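PDB 2PFV: exocyst complex component EXO70 from Saccharomyces cerevisiae, which helps assemble the exocyst, the complex that tethers secretory vesicles to sites of exocytosis, and binds phosphatidylinositol 4,5-bisphosphate and small GTPases. Local coordinates for residues A[301-306]-A[413-418]; A[49-54]-A[72-77]. All coordinates share one frame; numbering follows the deposited sequence.

Overall arrangement
From the N terminus, interaction 2 comes first: residues 49-54 on helix 37-55 meet residues 72-77 on helix 65-93, with 17 residues between the segments, closing the short turn that joins two consecutive helices. Interaction 1 follows in series, neither nested in nor crossing it. There the loop 301-306, between helices 267-296 and 310-322, is laid on residues 413-418 of helix 409-428, closing a span of 106 residues about half of which is helical. The two contacts lie on opposite sides of the chain's centre, their own centres 99 Å apart, one in the N-terminal and one in the C-terminal Exo70 region of this elongated, all-helical rod.

Interaction 1. Residues A[301-306]-A[413-418]; sequences TIPSNN and GFFILM
Loop-on-helix packing joins Ile302, Pro303 and Asn306 to Phe414, Phe415 and Met418, where the loop between helices 267-296 and 310-322 lies against helix 409-428. Apolar and CH...O contacts make it up, burying 267 Å² summed over both segments. Ile302 sets CG2 above the centre of the Phe415 ring, 4.2 Å from its centroid and 11° off the normal, a CH-pi contact. Pro303 approaches the same ring obliquely, its CD 3.6 Å from Phe415 CE1. Asn306 O lies at the ring's edge, in plane, and also takes a nearly straight CA-H...O contact from Phe415 CA at 3.6 Å (174° at H). A type I beta turn, Pro303 to Asn306, reverses the loop beside the helix and ends at the residue offering this oxygen; Asn306 N bonds back to Pro303 O at 2.9 Å. Asn306 CB sits at the edge of the Phe414 ring, 3.7 Å from CD2. Phe415 holds CG anti to its backbone N (chi1 172°), which sends the ring out to the loop. With an alanine at Phe415, Ile302 CG2 and Pro303 CD would probably be left without the ring they rest on. Met418 puts CB 3.5 Å from Asn306 O, and its CG covers one face of Phe414 toward the rim. Phe414 also meets the Tyr506 ring and Met455 on helix 439-471, while Ile302 reaches Ala386, Ala389 and Leu390 of helix 363-390.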
ATOM      1  N   THR A 301     -29.944  18.148   1.441  1.00 55.09           N
ATOM      2  CA  THR A 301     -30.014  19.509   1.967  1.00 53.67           C
ATOM      3  C   THR A 301     -28.643  20.134   2.236  1.00 52.55           C
ATOM      4  O   THR A 301     -27.655  19.434   2.477  1.00 52.49           O
ATOM      5  CB  THR A 301     -30.819  19.548   3.281  1.00 54.32           C
ATOM      6  OG1 THR A 301     -30.768  20.868   3.838  1.00 55.47           O
ATOM      7  CG2 THR A 301     -30.239  18.563   4.288  1.00 55.44           C
ATOM      8  N   ILE A 302     -28.600  21.462   2.196  1.00 49.85           N
ATOM      9  CA  ILE A 302     -27.383  22.225   2.449  1.00 46.34           C
ATOM     10  C   ILE A 302     -27.449  22.741   3.876  1.00 43.90           C
ATOM     11  O   ILE A 302     -28.492  23.232   4.309  1.00 44.30           O
ATOM     12  CB  ILE A 302     -27.289  23.473   1.537  1.00 46.55           C
ATOM     13  CG1 ILE A 302     -27.256  23.073   0.065  1.00 47.35           C
ATOM     14  CG2 ILE A 302     -26.049  24.287   1.889  1.00 47.33           C
ATOM     15  CD1 ILE A 302     -27.304  24.277  -0.869  1.00 44.12           C
ATOM     16  N   PRO A 303     -26.339  22.656   4.626  1.00 41.98           N
ATOM     17  CA  PRO A 303     -26.372  23.159   6.006  1.00 39.63           C
ATOM     18  C   PRO A 303     -26.866  24.605   5.938  1.00 37.56           C
ATOM     19  O   PRO A 303     -26.470  25.352   5.034  1.00 35.60           O
ATOM     20  CB  PRO A 303     -24.909  23.086   6.440  1.00 38.31           C
ATOM     21  CG  PRO A 303     -24.351  21.976   5.611  1.00 41.41           C
ATOM     22  CD  PRO A 303     -24.984  22.214   4.257  1.00 41.34           C
ATOM     23  N   SER A 304     -27.722  25.002   6.873  1.00 37.59           N
ATOM     24  CA  SER A 304     -28.242  26.371   6.866  1.00 38.85           C
ATOM     25  C   SER A 304     -27.119  27.380   7.073  1.00 37.95           C
ATOM     26  O   SER A 304     -27.196  28.496   6.573  1.00 39.02           O
ATOM     27  CB  SER A 304     -29.322  26.564   7.942  1.00 38.93           C
ATOM     28  OG  SER A 304     -28.785  26.489   9.254  1.00 42.45           O
ATOM     29  N   ASN A 305     -26.078  26.997   7.807  1.00 37.66           N
ATOM     30  CA  ASN A 305     -24.958  27.908   8.020  1.00 39.15           C
ATOM     31  C   ASN A 305     -23.953  27.826   6.859  1.00 38.41           C
ATOM     32  O   ASN A 305     -22.954  28.552   6.842  1.00 37.06           O
ATOM     33  CB  ASN A 305     -24.243  27.605   9.341  1.00 39.91           C
ATOM     34  CG  ASN A 305     -23.562  26.256   9.340  1.00 44.37           C
ATOM     35  OD1 ASN A 305     -22.774  25.948  10.241  1.00 46.74           O
ATOM     36  ND2 ASN A 305     -23.862  25.435   8.334  1.00 41.73           N
ATOM     37  N   ASN A 306     -24.215  26.936   5.901  1.00 35.86           N
ATOM     38  CA  ASN A 306     -23.339  26.785   4.740  1.00 35.09           C
ATOM     39  C   ASN A 306     -21.915  26.435   5.150  1.00 35.52           C
ATOM     40  O   ASN A 306     -20.958  26.869   4.512  1.00 35.12           O
ATOM     41  CB  ASN A 306     -23.310  28.085   3.927  1.00 35.26           C
ATOM     42  CG  ASN A 306     -24.644  28.415   3.309  1.00 32.64           C
ATOM     43  OD1 ASN A 306     -25.187  29.494   3.515  1.00 36.03           O
ATOM     44  ND2 ASN A 306     -25.180  27.485   2.544  1.00 32.68           N
ATOM     45  N   GLY A 413     -20.454  29.501  -3.625  1.00 23.98           N
ATOM     46  CA  GLY A 413     -19.023  29.735  -3.519  1.00 25.42           C
ATOM     47  C   GLY A 413     -18.583  29.673  -2.065  1.00 24.03           C
ATOM     48  O   GLY A 413     -17.590  29.034  -1.733  1.00 22.24           O
ATOM     49  N   PHE A 414     -19.343  30.342  -1.205  1.00 25.42           N
ATOM     50  CA  PHE A 414     -19.084  30.389   0.230  1.00 27.08           C
ATOM     51  C   PHE A 414     -19.129  28.992   0.838  1.00 26.99           C
ATOM     52  O   PHE A 414     -18.249  28.603   1.604  1.00 29.30           O
ATOM     53  CB  PHE A 414     -20.127  31.276   0.910  1.00 28.18           C
ATOM     54  CG  PHE A 414     -19.948  31.391   2.392  1.00 30.07           C
ATOM     55  CD1 PHE A 414     -18.859  32.080   2.922  1.00 30.03           C
ATOM     56  CD2 PHE A 414     -20.863  30.804   3.263  1.00 29.16           C
ATOM     57  CE1 PHE A 414     -18.681  32.183   4.292  1.00 26.98           C
ATOM     58  CE2 PHE A 414     -20.692  30.901   4.643  1.00 28.64           C
ATOM     59  CZ  PHE A 414     -19.599  31.593   5.158  1.00 26.32           C
ATOM     60  N   PHE A 415     -20.168  28.242   0.496  1.00 26.72           N
ATOM     61  CA  PHE A 415     -20.344  26.881   0.987  1.00 26.91           C
ATOM     62  C   PHE A 415     -19.111  26.041   0.665  1.00 27.21           C
ATOM     63  O   PHE A 415     -18.523  25.409   1.549  1.00 26.07           O
ATOM     64  CB  PHE A 415     -21.609  26.283   0.348  1.00 28.95           C
ATOM     65  CG  PHE A 415     -21.823  24.816   0.624  1.00 28.64           C
ATOM     66  CD1 PHE A 415     -21.843  24.327   1.933  1.00 26.30           C
ATOM     67  CD2 PHE A 415     -22.072  23.933  -0.430  1.00 26.39           C
ATOM     68  CE1 PHE A 415     -22.111  22.976   2.195  1.00 27.33           C
ATOM     69  CE2 PHE A 415     -22.345  22.575  -0.181  1.00 30.39           C
ATOM     70  CZ  PHE A 415     -22.365  22.098   1.141  1.00 29.10           C
ATOM     71  N   ILE A 416     -18.700  26.041  -0.598  1.00 25.41           N
ATOM     72  CA  ILE A 416     -17.529  25.272  -0.979  1.00 25.52           C
ATOM     73  C   ILE A 416     -16.256  25.793  -0.268  1.00 25.36           C
ATOM     74  O   ILE A 416     -15.433  25.006   0.193  1.00 27.17           O
ATOM     75  CB  ILE A 416     -17.330  25.293  -2.522  1.00 26.35           C
ATOM     76  CG1 ILE A 416     -18.597  24.781  -3.230  1.00 26.15           C
ATOM     77  CG2 ILE A 416     -16.143  24.442  -2.900  1.00 25.40           C
ATOM     78  CD1 ILE A 416     -19.084  23.408  -2.753  1.00 27.03           C
ATOM     79  N   LEU A 417     -16.092  27.107  -0.175  1.00 26.13           N
ATOM     80  CA  LEU A 417     -14.912  27.661   0.498  1.00 25.98           C
ATOM     81  C   LEU A 417     -14.860  27.230   1.964  1.00 26.90           C
ATOM     82  O   LEU A 417     -13.797  26.838   2.455  1.00 25.36           O
ATOM     83  CB  LEU A 417     -14.890  29.189   0.417  1.00 23.40           C
ATOM     84  CG  LEU A 417     -14.180  29.947  -0.718  1.00 25.31           C
ATOM     85  CD1 LEU A 417     -13.089  29.106  -1.354  1.00 22.96           C
ATOM     86  CD2 LEU A 417     -15.183  30.377  -1.743  1.00 28.01           C
ATOM     87  N   MET A 418     -16.001  27.271   2.654  1.00 26.24           N
ATOM     88  CA  MET A 418     -16.027  26.860   4.056  1.00 28.62           C
ATOM     89  C   MET A 418     -15.559  25.422   4.203  1.00 30.22           C
ATOM     90  O   MET A 418     -14.867  25.080   5.164  1.00 32.13           O
ATOM     91  CB  MET A 418     -17.424  27.043   4.662  1.00 28.58           C
ATOM     92  CG  MET A 418     -17.781  28.509   4.948  1.00 30.67           C
ATOM     93  SD  MET A 418     -16.628  29.357   6.120  1.00 30.97           S
ATOM     94  CE  MET A 418     -17.157  28.598   7.632  1.00 31.23           C
TER

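Interaction 2. Residues A[49-54]-A[72-77]; sequences DMLEDI and THLEQL
Leu74 is the residue on which this contact converges: one of its methyls, CD2, is met by three residues of the facing helix. Met50 lies crosswise to it, with CG 4.0 Å from Leu74 CD2 and the sulfur SD at a similar range. Ile54 meets Leu74 tip to tip, CD1 to CD2 at 3.9 Å. From a third direction the backbone of Leu51 meets the same methyl, its CA 4.0 Å from Leu74 CD2. The side chains of Leu51 and Leu74 pass alongside, running opposite ways, so that Leu51 CD1 lies 4.2 Å from Leu74 CB. The other methyl of Leu51, CD2, rests on the aliphatic part of Glu75, 3.7 Å from CG, the leucine lying nearly perpendicular to the glutamate; beyond CG the Glu75 chain is extended.

Torsions explain how two of these groups arrive. Met50 runs out straight, CG anti to the backbone N (chi1 179°) and chi2 likewise anti, and this extension brings CG and SD to Leu74; the bend at chi3 turns only the terminal CE. Ile54 tucks CG1 into the slot flanked by its own N and C atoms (chi1 67°), and CD1 continues from there to the leucine.

The backbones set the scale of this packing. The local axes approach to 9.8 Å with 147° between their directions, an antiparallel helix pair as in a helical hairpin, and Leu51 and Leu74 have the nearest CA atoms, 6.3 Å apart. Helix 14-29 lies alongside both partners as a third element: Glu20 touches Met50, Leu17 touches Ile54 and Ala21 touches Leu74, while Ile70 and Leu71, earlier on helix 65-93, extend the apolar contact with helix 37-55.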
ATOM      1  N   ASP A  49      32.151 -54.218   0.839  1.00 27.55           N
ATOM      2  CA  ASP A  49      33.125 -54.620  -0.174  1.00 29.28           C
ATOM      3  C   ASP A  49      33.401 -56.123  -0.092  1.00 29.65           C
ATOM      4  O   ASP A  49      33.646 -56.766  -1.115  1.00 30.09           O
ATOM      5  CB  ASP A  49      34.444 -53.832  -0.008  1.00 29.36           C
ATOM      6  CG  ASP A  49      34.275 -52.334  -0.272  1.00 30.75           C
ATOM      7  OD1 ASP A  49      33.276 -51.951  -0.912  1.00 30.37           O
ATOM      8  OD2 ASP A  49      35.143 -51.534   0.149  1.00 32.15           O
ATOM      9  N   MET A  50      33.364 -56.680   1.121  1.00 27.15           N
ATOM     10  CA  MET A  50      33.599 -58.112   1.299  1.00 26.81           C
ATOM     11  C   MET A  50      32.456 -58.850   0.637  1.00 25.08           C
ATOM     12  O   MET A  50      32.666 -59.797  -0.109  1.00 23.55           O
ATOM     13  CB  MET A  50      33.654 -58.497   2.789  1.00 25.42           C
ATOM     14  CG  MET A  50      33.872 -60.002   3.052  1.00 27.86           C
ATOM     15  SD  MET A  50      33.967 -60.531   4.817  1.00 22.11           S
ATOM     16  CE  MET A  50      35.592 -59.790   5.256  1.00 30.94           C
ATOM     17  N   LEU A  51      31.240 -58.396   0.924  1.00 27.33           N
ATOM     18  CA  LEU A  51      30.033 -59.005   0.384  1.00 28.18           C
ATOM     19  C   LEU A  51      30.057 -59.032  -1.137  1.00 30.23           C
ATOM     20  O   LEU A  51      29.710 -60.039  -1.753  1.00 30.47           O
ATOM     21  CB  LEU A  51      28.797 -58.243   0.876  1.00 28.37           C
ATOM     22  CG  LEU A  51      27.452 -58.729   0.329  1.00 29.71           C
ATOM     23  CD1 LEU A  51      27.263 -60.190   0.669  1.00 30.45           C
ATOM     24  CD2 LEU A  51      26.327 -57.897   0.918  1.00 31.23           C
ATOM     25  N   GLU A  52      30.479 -57.933  -1.743  1.00 30.91           N
ATOM     26  CA  GLU A  52      30.528 -57.873  -3.187  1.00 35.97           C
ATOM     27  C   GLU A  52      31.615 -58.782  -3.764  1.00 34.46           C
ATOM     28  O   GLU A  52      31.397 -59.454  -4.774  1.00 32.82           O
ATOM     29  CB  GLU A  52      30.744 -56.431  -3.650  1.00 40.40           C
ATOM     30  CG  GLU A  52      30.245 -56.199  -5.052  1.00 48.16           C
ATOM     31  CD  GLU A  52      28.818 -56.695  -5.218  1.00 52.88           C
ATOM     32  OE1 GLU A  52      27.931 -56.230  -4.463  1.00 54.42           O
ATOM     33  OE2 GLU A  52      28.584 -57.555  -6.094  1.00 57.69           O
ATOM     34  N   ASP A  53      32.776 -58.812  -3.116  1.00 34.19           N
ATOM     35  CA  ASP A  53      33.887 -59.642  -3.582  1.00 35.91           C
ATOM     36  C   ASP A  53      33.604 -61.146  -3.577  1.00 36.65           C
ATOM     37  O   ASP A  53      34.287 -61.904  -4.267  1.00 38.38           O
ATOM     38  CB  ASP A  53      35.147 -59.400  -2.738  1.00 37.57           C
ATOM     39  CG  ASP A  53      35.684 -57.987  -2.861  1.00 39.12           C
ATOM     40  OD1 ASP A  53      35.436 -57.326  -3.895  1.00 37.72           O
ATOM     41  OD2 ASP A  53      36.384 -57.549  -1.917  1.00 42.11           O
ATOM     42  N   ILE A  54      32.618 -61.588  -2.801  1.00 35.92           N
ATOM     43  CA  ILE A  54      32.323 -63.018  -2.737  1.00 37.79           C
ATOM     44  C   ILE A  54      31.050 -63.469  -3.452  1.00 39.22           C
ATOM     45  O   ILE A  54      30.810 -64.669  -3.580  1.00 37.97           O
ATOM     46  CB  ILE A  54      32.256 -63.507  -1.275  1.00 36.67           C
ATOM     47  CG1 ILE A  54      31.046 -62.896  -0.567  1.00 36.00           C
ATOM     48  CG2 ILE A  54      33.544 -63.143  -0.554  1.00 36.88           C
ATOM     49  CD1 ILE A  54      30.896 -63.346   0.872  1.00 36.01           C
ATOM     50  N   THR A  72      24.186 -63.927   4.295  1.00 26.09           N
ATOM     51  CA  THR A  72      23.108 -63.355   5.092  1.00 26.59           C
ATOM     52  C   THR A  72      23.658 -62.548   6.264  1.00 26.29           C
ATOM     53  O   THR A  72      23.138 -61.483   6.621  1.00 24.78           O
ATOM     54  CB  THR A  72      22.195 -64.473   5.642  1.00 28.16           C
ATOM     55  OG1 THR A  72      21.766 -65.309   4.560  1.00 30.66           O
ATOM     56  CG2 THR A  72      20.974 -63.881   6.328  1.00 27.58           C
ATOM     57  N   HIS A  73      24.715 -63.066   6.872  1.00 28.22           N
ATOM     58  CA  HIS A  73      25.317 -62.381   7.991  1.00 29.02           C
ATOM     59  C   HIS A  73      25.815 -61.012   7.537  1.00 26.77           C
ATOM     60  O   HIS A  73      25.483 -59.997   8.138  1.00 26.53           O
ATOM     61  CB  HIS A  73      26.472 -63.203   8.562  1.00 32.47           C
ATOM     62  CG  HIS A  73      27.075 -62.596   9.788  1.00 36.53           C
ATOM     63  ND1 HIS A  73      28.358 -62.873  10.206  1.00 41.02           N
ATOM     64  CD2 HIS A  73      26.569 -61.714  10.683  1.00 38.67           C
ATOM     65  CE1 HIS A  73      28.618 -62.184  11.304  1.00 41.62           C
ATOM     66  NE2 HIS A  73      27.549 -61.473  11.614  1.00 40.13           N
ATOM     67  N   LEU A  74      26.599 -60.969   6.464  1.00 26.69           N
ATOM     68  CA  LEU A  74      27.100 -59.684   5.972  1.00 26.13           C
ATOM     69  C   LEU A  74      25.941 -58.757   5.619  1.00 27.21           C
ATOM     70  O   LEU A  74      25.903 -57.588   6.037  1.00 23.63           O
ATOM     71  CB  LEU A  74      28.003 -59.887   4.744  1.00 27.67           C
ATOM     72  CG  LEU A  74      29.527 -60.007   4.939  1.00 31.33           C
ATOM     73  CD1 LEU A  74      29.879 -60.543   6.323  1.00 33.43           C
ATOM     74  CD2 LEU A  74      30.091 -60.915   3.857  1.00 29.68           C
ATOM     75  N   GLU A  75      24.982 -59.267   4.851  1.00 25.84           N
ATOM     76  CA  GLU A  75      23.843 -58.448   4.464  1.00 27.04           C
ATOM     77  C   GLU A  75      23.115 -57.839   5.665  1.00 24.40           C
ATOM     78  O   GLU A  75      22.862 -56.637   5.709  1.00 24.91           O
ATOM     79  CB  GLU A  75      22.856 -59.279   3.640  1.00 31.79           C
ATOM     80  CG  GLU A  75      23.413 -59.715   2.294  1.00 41.09           C
ATOM     81  CD  GLU A  75      22.653 -60.889   1.685  1.00 46.20           C
ATOM     82  OE1 GLU A  75      23.130 -61.433   0.664  1.00 48.53           O
ATOM     83  OE2 GLU A  75      21.586 -61.266   2.225  1.00 48.33           O
ATOM     84  N   GLN A  76      22.779 -58.667   6.641  1.00 23.43           N
ATOM     85  CA  GLN A  76      22.052 -58.173   7.799  1.00 26.59           C
ATOM     86  C   GLN A  76      22.865 -57.239   8.694  1.00 27.15           C
ATOM     87  O   GLN A  76      22.338 -56.241   9.178  1.00 25.66           O
ATOM     88  CB  GLN A  76      21.498 -59.350   8.595  1.00 27.01           C
ATOM     89  CG  GLN A  76      20.475 -60.144   7.790  1.00 28.00           C
ATOM     90  CD  GLN A  76      19.310 -59.291   7.366  1.00 30.27           C
ATOM     91  OE1 GLN A  76      18.715 -59.518   6.313  1.00 32.65           O
ATOM     92  NE2 GLN A  76      18.966 -58.297   8.187  1.00 29.67           N
ATOM     93  N   LEU A  77      24.145 -57.547   8.884  1.00 26.40           N
ATOM     94  CA  LEU A  77      25.006 -56.711   9.712  1.00 27.91           C
ATOM     95  C   LEU A  77      25.098 -55.307   9.108  1.00 28.07           C
ATOM     96  O   LEU A  77      25.035 -54.297   9.819  1.00 26.76           O
ATOM     97  CB  LEU A  77      26.400 -57.353   9.830  1.00 27.48           C
ATOM     98  CG  LEU A  77      27.443 -56.633  10.688  1.00 29.41           C
ATOM     99  CD1 LEU A  77      26.836 -56.233  12.047  1.00 28.82           C
ATOM    100  CD2 LEU A  77      28.656 -57.559  10.869  1.00 26.93           C
TER